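Local atomic coordinates of tyrosine--tRNA ligase (Archaeoglobus fulgidus, PDB entry 2CYB), a protein that catalyses the ATP-dependent attachment of tyrosine to tRNA(Tyr), probably through a tyrosyl-adenylate intermediate, as a homodimeric class I aminoacyl-tRNA synthetase. Residues Tyr115-Ala129 with Ile157-Leu169. Sequence-based numbering, arbitrary orientation.
With TYR (tyrosine), chain C.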
loop_
_atom_site.group_PDB
_atom_site.type_symbol
_atom_site.label_atom_id
_atom_site.label_comp_id
_atom_site.label_asym_id
_atom_site.label_seq_id
_atom_site.Cartn_x
_atom_site.Cartn_y
_atom_site.Cartn_z
ATOM N N TYR A 115 -7.168 -15.307 -4.751
ATOM C CA TYR A 115 -6.764 -15.379 -3.355
ATOM C C TYR A 115 -6.154 -14.094 -2.792
ATOM O O TYR A 115 -6.009 -13.966 -1.581
ATOM C CB TYR A 115 -5.742 -16.501 -3.176
ATOM C CG TYR A 115 -4.446 -16.227 -3.915
ATOM C CD1 TYR A 115 -4.311 -16.538 -5.269
ATOM C CD2 TYR A 115 -3.367 -15.618 -3.266
ATOM C CE1 TYR A 115 -3.127 -16.254 -5.966
ATOM C CE2 TYR A 115 -2.182 -15.325 -3.951
ATOM C CZ TYR A 115 -2.068 -15.647 -5.299
ATOM O OH TYR A 115 -0.894 -15.366 -5.979
ATOM N N GLN A 116 -5.786 -13.150 -3.653
ATOM C CA GLN A 116 -5.152 -11.918 -3.171
ATOM C C GLN A 116 -6.055 -10.936 -2.422
ATOM O O GLN A 116 -5.583 -9.903 -1.952
ATOM C CB GLN A 116 -4.444 -11.207 -4.330
ATOM C CG GLN A 116 -3.326 -12.048 -4.906
ATOM C CD GLN A 116 -2.723 -11.466 -6.176
ATOM O OE1 GLN A 116 -3.406 -10.819 -6.972
ATOM N NE2 GLN A 116 -1.442 -11.718 -6.378
ATOM N N LEU A 117 -7.345 -11.248 -2.311
ATOM C CA LEU A 117 -8.263 -10.378 -1.576
ATOM C C LEU A 117 -8.777 -11.105 -0.342
ATOM O O LEU A 117 -9.626 -10.586 0.388
ATOM C CB LEU A 117 -9.446 -9.958 -2.452
ATOM C CG LEU A 117 -9.158 -9.047 -3.649
ATOM C CD1 LEU A 117 -10.458 -8.745 -4.381
ATOM C CD2 LEU A 117 -8.507 -7.751 -3.170
ATOM N N SER A 118 -8.261 -12.307 -0.108
ATOM C CA SER A 118 -8.675 -13.103 1.047
ATOM C C SER A 118 -8.122 -12.490 2.334
ATOM O O SER A 118 -7.079 -11.841 2.320
ATOM C CB SER A 118 -8.192 -14.551 0.901
ATOM O OG SER A 118 -6.798 -14.662 1.111
ATOM N N ARG A 119 -8.819 -12.704 3.449
ATOM C CA ARG A 119 -8.405 -12.138 4.727
ATOM C C ARG A 119 -6.980 -12.491 5.140
ATOM O O ARG A 119 -6.238 -11.631 5.621
ATOM C CB ARG A 119 -9.359 -12.573 5.838
ATOM C CG ARG A 119 -8.987 -12.000 7.199
ATOM C CD ARG A 119 -9.475 -12.884 8.331
ATOM N NE ARG A 119 -9.138 -12.320 9.634
ATOM C CZ ARG A 119 -9.723 -11.247 10.154
ATOM N NH1 ARG A 119 -9.353 -10.798 11.346
ATOM N NH2 ARG A 119 -10.690 -10.631 9.486
ATOM N N ASP A 120 -6.599 -13.754 4.978
ATOM C CA ASP A 120 -5.252 -14.167 5.353
ATOM C C ASP A 120 -4.187 -13.504 4.488
ATOM O O ASP A 120 -3.115 -13.140 4.976
ATOM C CB ASP A 120 -5.099 -15.687 5.259
ATOM C CG ASP A 120 -5.600 -16.399 6.499
ATOM O OD1 ASP A 120 -5.483 -17.640 6.559
ATOM O OD2 ASP A 120 -6.104 -15.715 7.415
ATOM N N TYR A 121 -4.480 -13.350 3.206
ATOM C CA TYR A 121 -3.512 -12.726 2.308
ATOM C C TYR A 121 -3.380 -11.227 2.581
ATOM O O TYR A 121 -2.272 -10.696 2.634
ATOM C CB TYR A 121 -3.915 -12.934 0.856
ATOM C CG TYR A 121 -2.886 -12.420 -0.128
ATOM C CD1 TYR A 121 -1.857 -13.244 -0.595
ATOM C CD2 TYR A 121 -2.955 -11.113 -0.607
ATOM C CE1 TYR A 121 -0.924 -12.774 -1.531
ATOM C CE2 TYR A 121 -2.023 -10.630 -1.538
ATOM C CZ TYR A 121 -1.019 -11.463 -1.997
ATOM O OH TYR A 121 -0.142 -10.986 -2.950
ATOM N N VAL A 122 -4.502 -10.541 2.761
ATOM C CA VAL A 122 -4.434 -9.106 3.024
ATOM C C VAL A 122 -3.721 -8.823 4.341
ATOM O O VAL A 122 -2.944 -7.874 4.447
ATOM C CB VAL A 122 -5.839 -8.461 3.041
ATOM C CG1 VAL A 122 -6.485 -8.609 1.678
ATOM C CG2 VAL A 122 -6.700 -9.095 4.111
ATOM N N LEU A 123 -3.959 -9.653 5.346
ATOM C CA LEU A 123 -3.297 -9.448 6.619
ATOM C C LEU A 123 -1.785 -9.588 6.429
ATOM O O LEU A 123 -1.005 -8.829 7.021
ATOM C CB LEU A 123 -3.825 -10.449 7.649
ATOM C CG LEU A 123 -3.802 -10.076 9.134
ATOM C CD1 LEU A 123 -3.851 -8.567 9.350
ATOM C CD2 LEU A 123 -5.011 -10.737 9.785
ATOM N N ASP A 124 -1.362 -10.542 5.596
ATOM C CA ASP A 124 0.068 -10.722 5.340
ATOM C C ASP A 124 0.646 -9.492 4.643
ATOM O O ASP A 124 1.791 -9.101 4.902
ATOM C CB ASP A 124 0.315 -11.957 4.474
ATOM C CG ASP A 124 0.405 -13.230 5.289
ATOM O OD1 ASP A 124 0.327 -14.316 4.684
ATOM O OD2 ASP A 124 0.563 -13.142 6.524
ATOM N N VAL A 125 -0.137 -8.902 3.745
ATOM C CA VAL A 125 0.301 -7.706 3.031
ATOM C C VAL A 125 0.557 -6.602 4.044
ATOM O O VAL A 125 1.573 -5.904 3.976
ATOM C CB VAL A 125 -0.762 -7.218 2.007
ATOM C CG1 VAL A 125 -0.391 -5.830 1.484
ATOM C CG2 VAL A 125 -0.854 -8.197 0.854
ATOM N N LEU A 126 -0.361 -6.450 4.998
ATOM C CA LEU A 126 -0.199 -5.417 6.014
ATOM C C LEU A 126 1.045 -5.663 6.870
ATOM O O LEU A 126 1.756 -4.721 7.227
ATOM C CB LEU A 126 -1.450 -5.333 6.896
ATOM C CG LEU A 126 -2.734 -4.882 6.190
ATOM C CD1 LEU A 126 -3.784 -4.581 7.239
ATOM C CD2 LEU A 126 -2.478 -3.651 5.324
ATOM N N LYS A 127 1.309 -6.925 7.194
ATOM C CA LYS A 127 2.482 -7.283 7.990
ATOM C C LYS A 127 3.746 -7.005 7.182
ATOM O O LYS A 127 4.725 -6.452 7.702
ATOM C CB LYS A 127 2.425 -8.760 8.380
ATOM C CG LYS A 127 1.314 -9.086 9.368
ATOM C CD LYS A 127 1.250 -10.582 9.661
ATOM C CE LYS A 127 0.197 -10.891 10.718
ATOM N NZ LYS A 127 0.130 -12.348 11.030
ATOM N N MET A 128 3.730 -7.401 5.913
ATOM C CA MET A 128 4.872 -7.146 5.033
ATOM C C MET A 128 5.117 -5.635 4.937
ATOM O O MET A 128 6.261 -5.173 5.000
ATOM C CB MET A 128 4.607 -7.700 3.629
ATOM C CG MET A 128 4.868 -9.186 3.469
ATOM S SD MET A 128 6.642 -9.554 3.554
ATOM C CE MET A 128 7.180 -8.942 1.979
ATOM N N ALA A 129 4.041 -4.866 4.780
ATOM C CA ALA A 129 4.173 -3.410 4.672
ATOM C C ALA A 129 4.747 -2.790 5.937
ATOM O O ALA A 129 5.489 -1.816 5.873
ATOM C CB ALA A 129 2.812 -2.765 4.347
ATOM N N ILE A 157 2.900 -1.175 -3.129
ATOM C CA ILE A 157 2.247 -2.334 -2.518
ATOM C C ILE A 157 2.592 -3.565 -3.373
ATOM O O ILE A 157 2.779 -4.665 -2.856
ATOM C CB ILE A 157 0.710 -2.164 -2.510
ATOM C CG1 ILE A 157 0.316 -1.019 -1.575
ATOM C CG2 ILE A 157 0.036 -3.467 -2.089
ATOM C CD1 ILE A 157 -1.146 -0.623 -1.703
ATOM N N TYR A 158 2.669 -3.341 -4.684
ATOM C CA TYR A 158 2.982 -4.354 -5.704
ATOM C C TYR A 158 4.093 -5.368 -5.337
ATOM O O TYR A 158 3.868 -6.580 -5.386
ATOM C CB TYR A 158 3.312 -3.604 -7.012
ATOM C CG TYR A 158 3.589 -4.424 -8.252
ATOM C CD1 TYR A 158 2.781 -4.298 -9.393
ATOM C CD2 TYR A 158 4.699 -5.263 -8.322
ATOM C CE1 TYR A 158 3.088 -4.985 -10.571
ATOM C CE2 TYR A 158 5.011 -5.949 -9.485
ATOM C CZ TYR A 158 4.208 -5.811 -10.601
ATOM O OH TYR A 158 4.521 -6.525 -11.733
ATOM N N PRO A 159 5.297 -4.896 -4.951
ATOM C CA PRO A 159 6.363 -5.848 -4.605
ATOM C C PRO A 159 6.057 -6.731 -3.406
ATOM O O PRO A 159 6.435 -7.897 -3.377
ATOM C CB PRO A 159 7.580 -4.947 -4.367
ATOM C CG PRO A 159 6.945 -3.681 -3.833
ATOM C CD PRO A 159 5.747 -3.507 -4.749
ATOM N N LEU A 160 5.373 -6.174 -2.418
ATOM C CA LEU A 160 5.017 -6.942 -1.236
ATOM C C LEU A 160 4.108 -8.106 -1.626
ATOM O O LEU A 160 4.271 -9.230 -1.146
ATOM C CB LEU A 160 4.296 -6.051 -0.225
ATOM C CG LEU A 160 4.969 -4.715 0.099
ATOM C CD1 LEU A 160 4.157 -4.005 1.178
ATOM C CD2 LEU A 160 6.403 -4.942 0.561
ATOM N N MET A 161 3.154 -7.827 -2.505
ATOM C CA MET A 161 2.217 -8.839 -2.952
ATOM C C MET A 161 2.897 -9.896 -3.796
ATOM O O MET A 161 2.535 -11.061 -3.722
ATOM C CB MET A 161 1.070 -8.193 -3.729
ATOM C CG MET A 161 0.064 -7.493 -2.826
ATOM S SD MET A 161 -1.277 -6.770 -3.781
ATOM C CE MET A 161 -1.933 -8.215 -4.646
ATOM N N GLN A 162 3.869 -9.494 -4.608
ATOM C CA GLN A 162 4.588 -10.462 -5.425
ATOM C C GLN A 162 5.327 -11.434 -4.512
ATOM O O GLN A 162 5.294 -12.645 -4.726
ATOM C CB GLN A 162 5.592 -9.768 -6.347
ATOM C CG GLN A 162 6.334 -10.743 -7.246
ATOM C CD GLN A 162 7.038 -10.046 -8.390
ATOM O OE1 GLN A 162 6.602 -8.987 -8.846
ATOM N NE2 GLN A 162 8.117 -10.648 -8.879
ATOM N N ALA A 163 5.985 -10.897 -3.489
ATOM C CA ALA A 163 6.716 -11.728 -2.539
ATOM C C ALA A 163 5.742 -12.680 -1.853
ATOM O O ALA A 163 6.037 -13.863 -1.693
ATOM C CB ALA A 163 7.425 -10.860 -1.506
ATOM N N LEU A 164 4.576 -12.173 -1.459
ATOM C CA LEU A 164 3.583 -13.020 -0.807
ATOM C C LEU A 164 2.988 -14.072 -1.726
ATOM O O LEU A 164 2.523 -15.115 -1.253
ATOM C CB LEU A 164 2.463 -12.176 -0.201
ATOM C CG LEU A 164 2.864 -11.470 1.097
ATOM C CD1 LEU A 164 1.769 -10.476 1.502
ATOM C CD2 LEU A 164 3.102 -12.523 2.194
ATOM N N ASP A 165 2.987 -13.817 -3.033
ATOM C CA ASP A 165 2.450 -14.804 -3.968
ATOM C C ASP A 165 3.271 -16.086 -3.880
ATOM O O ASP A 165 2.731 -17.180 -3.999
ATOM C CB ASP A 165 2.499 -14.285 -5.407
ATOM C CG ASP A 165 1.503 -13.187 -5.659
ATOM O OD1 ASP A 165 1.739 -12.397 -6.592
ATOM O OD2 ASP A 165 0.482 -13.121 -4.937
ATOM N N ILE A 166 4.578 -15.941 -3.671
ATOM C CA ILE A 166 5.466 -17.093 -3.572
ATOM C C ILE A 166 5.017 -17.995 -2.417
ATOM O O ILE A 166 4.867 -19.209 -2.581
ATOM C CB ILE A 166 6.932 -16.644 -3.339
ATOM C CG1 ILE A 166 7.447 -15.893 -4.576
ATOM C CG2 ILE A 166 7.810 -17.855 -3.053
ATOM C CD1 ILE A 166 8.757 -15.173 -4.348
ATOM N N ALA A 167 4.776 -17.391 -1.260
ATOM C CA ALA A 167 4.345 -18.147 -0.085
ATOM C C ALA A 167 2.937 -18.717 -0.217
ATOM O O ALA A 167 2.705 -19.888 0.081
ATOM C CB ALA A 167 4.420 -17.269 1.149
ATOM N N HIS A 168 1.993 -17.895 -0.658
ATOM C CA HIS A 168 0.617 -18.355 -0.778
ATOM C C HIS A 168 0.356 -19.379 -1.878
ATOM O O HIS A 168 -0.642 -20.098 -1.821
ATOM C CB HIS A 168 -0.321 -17.153 -0.907
ATOM C CG HIS A 168 -0.526 -16.423 0.385
ATOM N ND1 HIS A 168 -1.690 -16.512 1.114
ATOM C CD2 HIS A 168 0.313 -15.642 1.108
ATOM C CE1 HIS A 168 -1.563 -15.818 2.232
ATOM N NE2 HIS A 168 -0.356 -15.280 2.253
ATOM N N LEU A 169 1.240 -19.456 -2.870
ATOM C CA LEU A 169 1.078 -20.438 -3.937
ATOM C C LEU A 169 1.915 -21.689 -3.628
ATOM O O LEU A 169 1.986 -22.621 -4.435
ATOM C CB LEU A 169 1.497 -19.836 -5.287
ATOM C CG LEU A 169 0.603 -18.706 -5.816
ATOM C CD1 LEU A 169 1.276 -18.036 -7.014
ATOM C CD2 LEU A 169 -0.763 -19.255 -6.204
HETATM N N TYR C . 6.576 -8.473 -11.555
HETATM C CA TYR C . 6.384 -9.384 -12.710
HETATM C C TYR C . 6.728 -8.686 -14.023
HETATM O O TYR C . 6.610 -9.336 -15.075
HETATM C CB TYR C . 4.936 -9.886 -12.726
HETATM C CG TYR C . 4.614 -10.689 -11.488
HETATM C CD1 TYR C . 3.555 -10.337 -10.650
HETATM C CD2 TYR C . 5.383 -11.810 -11.155
HETATM C CE1 TYR C . 3.265 -11.094 -9.501
HETATM C CE2 TYR C . 5.109 -12.562 -10.026
HETATM C CZ TYR C . 4.049 -12.204 -9.203
HETATM O OH TYR C . 3.778 -12.973 -8.099
HETATM O OXT TYR C . 7.127 -7.503 -13.981
#
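D165 OD2 is gripped by two side chains from the 115-129 segment. Q116 NE2 donates to D165 OD2 at 2.8 Å, on the syn side and 21° out of the carboxylate plane. Y115 OH adds a weak bond, its ring turned steeply against the carboxylate. The other oxygen, OD1, takes the phenol of the bound tyrosine, with D165 OD1 2.6 Å from the ligand OH. Helix 157-168 therefore lines the tyrosine pocket of the Rossmann-fold catalytic domain. Y158 OH and Q162 OE1 of the same helix accept from the ligand's amino group. The turn at Y115 and Q116 forms a second shell behind D165. Helix 119-129, which follows it, crosses helix 157-168 at 123°, and its V122 meets V122 of the second subunit.

Y121 is a knob among M161, L164, D165 and H168. Its CG lies anti to the backbone N (chi1 -175°), which sends the ring across to the other helix. There Y121 OH donates to M161 O at 2.8 Å, tilted from the carbonyl plane. D165 N reaches that oxygen from the opposite face. A phenylalanine here lacks the hydroxyl, and would probably leave M161 O with one donor fewer and D165 OD2 without the polar neighbour that Y121 OH provides at 3.0 Å.

The Y121 edge also meets the H168 face in a T-shaped stack, CD1 over the imidazole centre. H168 NE2 donates to D124 OD1 at 2.7 Å, and the acceptor lies close to the imidazole plane. This oxygen uses its anti lone pair and is also bonded to Y196 OH. Further along helix 119-129, toward M128, L164 is a knob among Y121, D124, V125 and M128. Its methyl CD1 presses on the helix backbone, with L164 CD1 3.3 Å from V125 N.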